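Local atomic coordinates of ORF10 (Moritella marina, PDB entry 6RIW), a protein that forms the ketosynthase–chain length factor didomain of a polyunsaturated fatty acid synthase and probably takes part in condensing acyl units carried on acyl carrier protein. Residues A[634-637]-A[638-642]; A[647-650]-A[651-655]; A[335-338]-A[339-343]. All coordinates share one frame; numbering follows the deposited sequence.

Interaction 1: A[634-637]-A[638-642]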
loop_
_atom_site.group_PDB
_atom_site.type_symbol
_atom_site.label_atom_id
_atom_site.label_comp_id
_atom_site.label_asym_id
_atom_site.label_seq_id
_atom_site.Cartn_x
_atom_site.Cartn_y
_atom_site.Cartn_z
ATOM N N LEU A 634 19.624 1.552 -7.366
ATOM C CA LEU A 634 18.688 0.524 -7.829
ATOM C C LEU A 634 18.045 -0.238 -6.668
ATOM O O LEU A 634 16.813 -0.287 -6.535
ATOM C CB LEU A 634 19.412 -0.457 -8.758
ATOM C CG LEU A 634 18.574 -1.610 -9.325
ATOM C CD1 LEU A 634 17.477 -1.076 -10.196
ATOM C CD2 LEU A 634 19.445 -2.577 -10.130
ATOM N N ASN A 635 18.862 -0.887 -5.844
ATOM C CA ASN A 635 18.285 -1.701 -4.780
ATOM C C ASN A 635 17.554 -0.840 -3.765
ATOM O O ASN A 635 16.463 -1.206 -3.304
ATOM C CB ASN A 635 19.372 -2.535 -4.110
ATOM C CG ASN A 635 19.858 -3.645 -5.013
ATOM O OD1 ASN A 635 19.111 -4.579 -5.311
ATOM N ND2 ASN A 635 21.092 -3.525 -5.497
ATOM N N GLN A 636 18.130 0.308 -3.409
ATOM C CA GLN A 636 17.448 1.185 -2.467
ATOM C C GLN A 636 16.060 1.555 -2.975
ATOM O O GLN A 636 15.092 1.550 -2.208
ATOM C CB GLN A 636 18.278 2.441 -2.192
ATOM C CG GLN A 636 17.719 3.275 -1.047
ATOM C CD GLN A 636 18.199 4.732 -1.048
ATOM O OE1 GLN A 636 18.718 5.242 -2.049
ATOM N NE2 GLN A 636 18.004 5.410 0.077
ATOM N N TYR A 637 15.928 1.862 -4.266
ATOM C CA TYR A 637 14.600 2.249 -4.743
ATOM C C TYR A 637 13.617 1.078 -4.737
ATOM O O TYR A 637 12.421 1.298 -4.517
ATOM C CB TYR A 637 14.681 2.863 -6.135
ATOM C CG TYR A 637 13.833 4.115 -6.339
ATOM C CD1 TYR A 637 12.466 4.043 -6.542
ATOM C CD2 TYR A 637 14.433 5.367 -6.376
ATOM C CE1 TYR A 637 11.699 5.218 -6.754
ATOM C CE2 TYR A 637 13.699 6.519 -6.586
ATOM C CZ TYR A 637 12.341 6.451 -6.769
ATOM O OH TYR A 637 11.662 7.647 -6.973
ATOM N N THR A 638 14.075 -0.168 -4.966
ATOM C CA THR A 638 13.140 -1.292 -4.840
ATOM C C THR A 638 12.569 -1.380 -3.425
ATOM O O THR A 638 11.440 -1.852 -3.245
ATOM C CB THR A 638 13.790 -2.646 -5.201
ATOM O OG1 THR A 638 14.753 -3.025 -4.199
ATOM C CG2 THR A 638 14.450 -2.598 -6.570
ATOM N N SER A 639 13.329 -0.949 -2.417
ATOM C CA SER A 639 12.805 -0.951 -1.057
ATOM C C SER A 639 11.865 0.219 -0.781
ATOM O O SER A 639 11.265 0.260 0.297
ATOM C CB SER A 639 13.943 -0.971 -0.016
ATOM O OG SER A 639 14.638 0.269 0.090
ATOM N N PHE A 640 11.715 1.165 -1.714
ATOM C CA PHE A 640 10.651 2.152 -1.589
ATOM C C PHE A 640 9.279 1.572 -1.923
ATOM O O PHE A 640 8.266 2.237 -1.676
ATOM C CB PHE A 640 10.903 3.346 -2.527
ATOM C CG PHE A 640 12.106 4.195 -2.181
ATOM C CD1 PHE A 640 12.911 3.931 -1.081
ATOM C CD2 PHE A 640 12.426 5.284 -2.990
ATOM C CE1 PHE A 640 14.013 4.752 -0.789
ATOM C CE2 PHE A 640 13.504 6.096 -2.693
ATOM C CZ PHE A 640 14.307 5.815 -1.595
ATOM N N ILE A 641 9.222 0.366 -2.498
ATOM C CA ILE A 641 7.994 -0.229 -3.027
ATOM C C ILE A 641 7.453 -1.211 -1.990
ATOM O O ILE A 641 8.063 -2.254 -1.737
ATOM C CB ILE A 641 8.266 -0.933 -4.369
ATOM C CG1 ILE A 641 8.933 0.039 -5.355
ATOM C CG2 ILE A 641 6.993 -1.537 -4.932
ATOM C CD1 ILE A 641 9.540 -0.622 -6.563
ATOM N N GLY A 642 6.289 -0.907 -1.405
ATOM C CA GLY A 642 5.877 -1.597 -0.191
ATOM C C GLY A 642 5.687 -3.093 -0.357
ATOM O O GLY A 642 6.081 -3.878 0.516
HETATM O O HOH W 1 16.733 -5.602 -4.140
#
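Phe640 brings its CD2 over the centre of the Tyr637 ring, 3.6 Å above the plane, at the point where the short helix 634-638 runs into a type I beta turn from Thr638 to Ile641. This is part of the second ketosynthase-family domain of the didomain. The two rings meet obliquely, with their planes at 46°. In return, Tyr637 CA sits over a face of the Phe640 ring as a CH-pi contact, 4.2 Å from the centroid, and the extended chain of Gln636 passes by with its CG 4.0 Å from Phe640 CE1.

Behind the rings, two hydroxyls reach back to carbonyls three residues earlier. Thr638 OG1 donates to Asn635 O at 2.7 Å, in the carbonyl plane and on a lone pair; that oxygen also takes Ser639 N. Ser639 OG, held between its own N and carbonyl carbon (chi1 73°), donates to Gln636 O at 2.7 Å and has a second partner in Ile551 N.

Further out, Tyr637 OH bonds to Phe230 O in the first domain, while Asp548 holds Asn635 ND2 and Gln636 N. A water donates to both Asn635 OD1, at 2.8 Å, and Thr638 OG1, at 3.3 Å.

Interaction 2: A[647-650]-A[651-655]; sequences SRIS and ALWDF
Ser650 O and Phe655 N close the end of helix 642-653 with a 2.8 Å hydrogen bond that spans five residues, the donor lying in the carbonyl plane on a lone pair. Upstream of it the ordinary helical ladder is intact: Ser647 O takes Ala651 N, Arg648 O takes Leu652 N at 3.0 Å, and Ile649 O takes Trp653 N. Ile649 O also lies at the edge of the indole, in its plane, 3.5 Å from Trp653 CD1, while Ile649 CG2 approaches the same CD1 at 4.2 Å.

Most of the polar side-chain ends find their mates elsewhere. Trp653 NE1 donates to Asp562 OD1 on helix 552-567, Ser647 OG pairs with Gly441 O, and Arg648 NE with Gln554 OE1. Asp654 OD1 accepts Lys295 N and forms a salt bridge with Lys305 NZ, both from the ketosynthase domain; Lys295 NZ in turn donates to Ala651 O.

Phe655 turns back against the last turn. Its CB lies 4.1 Å from Ser650 CB, and its ring places one face under Trp653 CB, 3.4 Å from the ring plane. The chain gets there because Asp654 adopts a positive phi of 53°, and Asp654 N keeps a weak bond to Ala651 O at 3.5 Å. Together with the bond from Phe655 N to Ser650 O, this is the Schellman motif, the classic C-terminal cap of an alpha-helix.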
loop_
_atom_site.group_PDB
_atom_site.type_symbol
_atom_site.label_atom_id
_atom_site.label_comp_id
_atom_site.label_asym_id
_atom_site.label_seq_id
_atom_site.Cartn_x
_atom_site.Cartn_y
_atom_site.Cartn_z
ATOM N N SER A 647 7.379 -9.836 -0.773
ATOM C CA SER A 647 8.032 -10.682 -1.781
ATOM C C SER A 647 9.407 -11.155 -1.348
ATOM O O SER A 647 9.820 -12.260 -1.718
ATOM C CB SER A 647 8.188 -9.911 -3.092
ATOM O OG SER A 647 6.922 -9.713 -3.676
ATOM N N ARG A 648 10.147 -10.333 -0.607
ATOM C CA ARG A 648 11.504 -10.730 -0.237
ATOM C C ARG A 648 11.489 -11.931 0.699
ATOM O O ARG A 648 12.395 -12.782 0.641
ATOM C CB ARG A 648 12.246 -9.569 0.425
ATOM C CG ARG A 648 12.691 -8.477 -0.543
ATOM C CD ARG A 648 13.485 -7.415 0.202
ATOM N NE ARG A 648 13.259 -6.085 -0.352
ATOM C CZ ARG A 648 13.913 -5.592 -1.401
ATOM N NH1 ARG A 648 14.850 -6.322 -2.011
ATOM N NH2 ARG A 648 13.629 -4.370 -1.841
ATOM N N ILE A 649 10.475 -12.010 1.564
ATOM C CA ILE A 649 10.312 -13.178 2.430
ATOM C C ILE A 649 9.903 -14.394 1.604
ATOM O O ILE A 649 10.478 -15.482 1.749
ATOM C CB ILE A 649 9.295 -12.875 3.547
ATOM C CG1 ILE A 649 9.949 -11.999 4.612
ATOM C CG2 ILE A 649 8.721 -14.188 4.162
ATOM C CD1 ILE A 649 11.158 -12.677 5.301
ATOM N N SER A 650 8.928 -14.220 0.702
ATOM C CA SER A 650 8.531 -15.321 -0.187
ATOM C C SER A 650 9.682 -15.802 -1.057
ATOM O O SER A 650 9.755 -16.997 -1.388
ATOM C CB SER A 650 7.377 -14.900 -1.097
ATOM O OG SER A 650 6.268 -14.468 -0.328
ATOM N N ALA A 651 10.569 -14.896 -1.471
ATOM C CA ALA A 651 11.707 -15.337 -2.274
ATOM C C ALA A 651 12.735 -16.062 -1.411
ATOM O O ALA A 651 13.323 -17.060 -1.847
ATOM C CB ALA A 651 12.343 -14.153 -3.010
ATOM N N LEU A 652 12.943 -15.594 -0.180
ATOM C CA LEU A 652 13.869 -16.258 0.736
ATOM C C LEU A 652 13.410 -17.672 1.072
ATOM O O LEU A 652 14.230 -18.598 1.166
ATOM C CB LEU A 652 14.019 -15.438 2.019
ATOM C CG LEU A 652 14.869 -16.055 3.137
ATOM C CD1 LEU A 652 16.327 -16.187 2.680
ATOM C CD2 LEU A 652 14.780 -15.240 4.438
ATOM N N TRP A 653 12.108 -17.863 1.255
ATOM C CA TRP A 653 11.558 -19.146 1.677
ATOM C C TRP A 653 10.989 -19.954 0.520
ATOM O O TRP A 653 10.479 -21.058 0.746
ATOM C CB TRP A 653 10.474 -18.926 2.743
ATOM C CG TRP A 653 11.023 -18.552 4.095
ATOM C CD1 TRP A 653 11.509 -17.329 4.486
ATOM C CD2 TRP A 653 11.157 -19.412 5.229
ATOM N NE1 TRP A 653 11.928 -17.379 5.794
ATOM C CE2 TRP A 653 11.722 -18.646 6.274
ATOM C CE3 TRP A 653 10.836 -20.757 5.471
ATOM C CZ2 TRP A 653 11.976 -19.180 7.538
ATOM C CZ3 TRP A 653 11.098 -21.286 6.721
ATOM C CH2 TRP A 653 11.651 -20.499 7.742
ATOM N N ASP A 654 11.053 -19.425 -0.707
ATOM C CA ASP A 654 10.425 -20.038 -1.878
ATOM C C ASP A 654 8.941 -20.332 -1.636
ATOM O O ASP A 654 8.443 -21.415 -1.952
ATOM C CB ASP A 654 11.191 -21.307 -2.296
ATOM C CG ASP A 654 10.881 -21.753 -3.720
ATOM O OD1 ASP A 654 10.498 -20.905 -4.581
ATOM O OD2 ASP A 654 11.018 -22.981 -3.971
ATOM N N PHE A 655 8.213 -19.361 -1.078
ATOM C CA PHE A 655 6.779 -19.533 -0.871
ATOM C C PHE A 655 6.028 -19.198 -2.149
ATOM O O PHE A 655 6.448 -18.331 -2.917
ATOM C CB PHE A 655 6.273 -18.618 0.257
ATOM C CG PHE A 655 6.689 -19.048 1.644
ATOM C CD1 PHE A 655 6.891 -20.388 1.946
ATOM C CD2 PHE A 655 6.845 -18.100 2.653
ATOM C CE1 PHE A 655 7.258 -20.778 3.258
ATOM C CE2 PHE A 655 7.207 -18.472 3.948
ATOM C CZ PHE A 655 7.412 -19.820 4.251
#

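Interaction 3: A[335-338]-A[339-343]; sequences TPKG and DNVEL
Pro336 O is gripped twice by Asn340, once through the backbone N at 3.1 Å and once through the side-chain ND2 at 2.7 Å. The backbone donor arrives nearly along the C=O axis, whereas ND2 comes in from above the carbonyl plane, 49° out of it, and the oxygen in turn lies 24° out of the plane of the amide. What allows this is the first torsion of Asn340: with chi1 at -72°, CG stands beside its own backbone N and the amide folds back over the preceding turn. Replacing Asn340 with a leucine would probably leave Pro336 O with the backbone N-H as its one donor from this residue and lose the side-chain clamp on the first turn.

Thr335, at the N-cap position, contributes its carbonyl, and Thr335 O receives Asp339 N at 2.9 Å. This is the start of helix 336-350, which links the parallel strands 327-329 and 358-360 as a beta-alpha-beta unit in the C-terminal half of the first domain's thiolase fold. Asp339 leans toward the loop before the helix. Its OD1 lies 3.2 Å from Thr335 O, two acceptors side by side, but OD1 is satisfied by Gly334 N and OD2 by Phe250 N. Glu342, one turn on, donates its backbone N to Gly338 O at 3.0 Å and extends its carboxylate to the backbone N-H groups of His331 and Ala332.

On another flank, the Lys337 chain bends at chi2 and chi4 and crosses Val341, bringing NZ to 3.5 Å from Val341 CG2. That methyl group also rests 3.2 Å from Lys337 O, the carbonyl that accepts Val341 N at 3.1 Å.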
loop_
_atom_site.group_PDB
_atom_site.type_symbol
_atom_site.label_atom_id
_atom_site.label_comp_id
_atom_site.label_asym_id
_atom_site.label_seq_id
_atom_site.Cartn_x
_atom_site.Cartn_y
_atom_site.Cartn_z
ATOM N N THR A 335 8.403 -4.127 -21.928
ATOM C CA THR A 335 9.756 -4.488 -21.508
ATOM C C THR A 335 10.156 -5.810 -22.157
ATOM O O THR A 335 9.413 -6.793 -22.053
ATOM C CB THR A 335 9.848 -4.594 -19.985
ATOM O OG1 THR A 335 9.400 -3.365 -19.390
ATOM C CG2 THR A 335 11.284 -4.854 -19.552
ATOM N N PRO A 336 11.318 -5.876 -22.826
ATOM C CA PRO A 336 11.670 -7.109 -23.564
ATOM C C PRO A 336 11.728 -8.344 -22.683
ATOM O O PRO A 336 11.116 -9.368 -23.016
ATOM C CB PRO A 336 13.048 -6.773 -24.166
ATOM C CG PRO A 336 13.092 -5.285 -24.228
ATOM C CD PRO A 336 12.317 -4.807 -23.018
ATOM N N LYS A 337 12.442 -8.270 -21.557
ATOM C CA LYS A 337 12.568 -9.435 -20.685
ATOM C C LYS A 337 11.196 -9.960 -20.281
ATOM O O LYS A 337 10.925 -11.158 -20.381
ATOM C CB LYS A 337 13.396 -9.083 -19.448
ATOM C CG LYS A 337 14.237 -10.242 -18.917
ATOM C CD LYS A 337 13.506 -11.013 -17.821
ATOM C CE LYS A 337 14.369 -12.140 -17.223
ATOM N NZ LYS A 337 14.206 -13.476 -17.909
ATOM N N GLY A 338 10.298 -9.058 -19.869
ATOM C CA GLY A 338 8.978 -9.480 -19.413
ATOM C C GLY A 338 8.067 -9.972 -20.529
ATOM O O GLY A 338 7.292 -10.914 -20.338
ATOM N N ASP A 339 8.121 -9.326 -21.698
ATOM C CA ASP A 339 7.290 -9.785 -22.808
ATOM C C ASP A 339 7.660 -11.219 -23.195
ATOM O O ASP A 339 6.780 -12.065 -23.399
ATOM C CB ASP A 339 7.431 -8.838 -24.011
ATOM C CG ASP A 339 6.702 -7.476 -23.818
ATOM O OD1 ASP A 339 6.263 -7.137 -22.674
ATOM O OD2 ASP A 339 6.593 -6.727 -24.838
ATOM N N ASN A 340 8.965 -11.524 -23.248
ATOM C CA ASN A 340 9.405 -12.859 -23.657
ATOM C C ASN A 340 9.101 -13.909 -22.592
ATOM O O ASN A 340 8.749 -15.050 -22.924
ATOM C CB ASN A 340 10.902 -12.849 -23.976
ATOM C CG ASN A 340 11.219 -12.114 -25.272
ATOM O OD1 ASN A 340 11.015 -12.646 -26.354
ATOM N ND2 ASN A 340 11.702 -10.877 -25.161
ATOM N N VAL A 341 9.246 -13.557 -21.309
ATOM C CA VAL A 341 8.930 -14.517 -20.253
ATOM C C VAL A 341 7.448 -14.866 -20.268
ATOM O O VAL A 341 7.077 -16.040 -20.140
ATOM C CB VAL A 341 9.377 -13.994 -18.874
ATOM C CG1 VAL A 341 8.819 -14.892 -17.765
ATOM C CG2 VAL A 341 10.896 -13.967 -18.776
ATOM N N GLU A 342 6.571 -13.864 -20.420
ATOM C CA GLU A 342 5.140 -14.149 -20.452
ATOM C C GLU A 342 4.774 -15.005 -21.662
ATOM O O GLU A 342 3.911 -15.891 -21.570
ATOM C CB GLU A 342 4.320 -12.850 -20.449
ATOM C CG GLU A 342 2.797 -13.095 -20.574
ATOM C CD GLU A 342 1.935 -11.839 -20.348
ATOM O OE1 GLU A 342 2.451 -10.711 -20.528
ATOM O OE2 GLU A 342 0.743 -11.990 -19.984
ATOM N N LEU A 343 5.415 -14.757 -22.813
ATOM C CA LEU A 343 5.140 -15.588 -23.984
ATOM C C LEU A 343 5.620 -17.020 -23.762
ATOM O O LEU A 343 4.969 -17.972 -24.205
ATOM C CB LEU A 343 5.792 -14.987 -25.232
ATOM C CG LEU A 343 5.072 -13.771 -25.819
ATOM C CD1 LEU A 343 5.961 -13.005 -26.811
ATOM C CD2 LEU A 343 3.764 -14.206 -26.467
#

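From the N terminus, interaction 3 is met first, at the start of helix 336-350 in the ketosynthase domain. Interactions 1 and 2 follow later, on the successive helices 634-638 and 642-653 of the second, ketosynthase-like domain, presumably the chain length factor. Each joins residues adjoining in sequence, so the loops closed are single turns: a helix start in 335-343, a helix-to-turn exit in 634-642 and a helix end in 647-655. They run in series; none nests or crosses. Interactions 1 and 2 touch, Thr638 OG1 lying 2.9 Å from Arg648 NH2 in a probable hydrogen bond tying the two helices together. Interaction 3 stands apart, nearest atoms about 12 Å from interaction 1 and 14 Å from interaction 2.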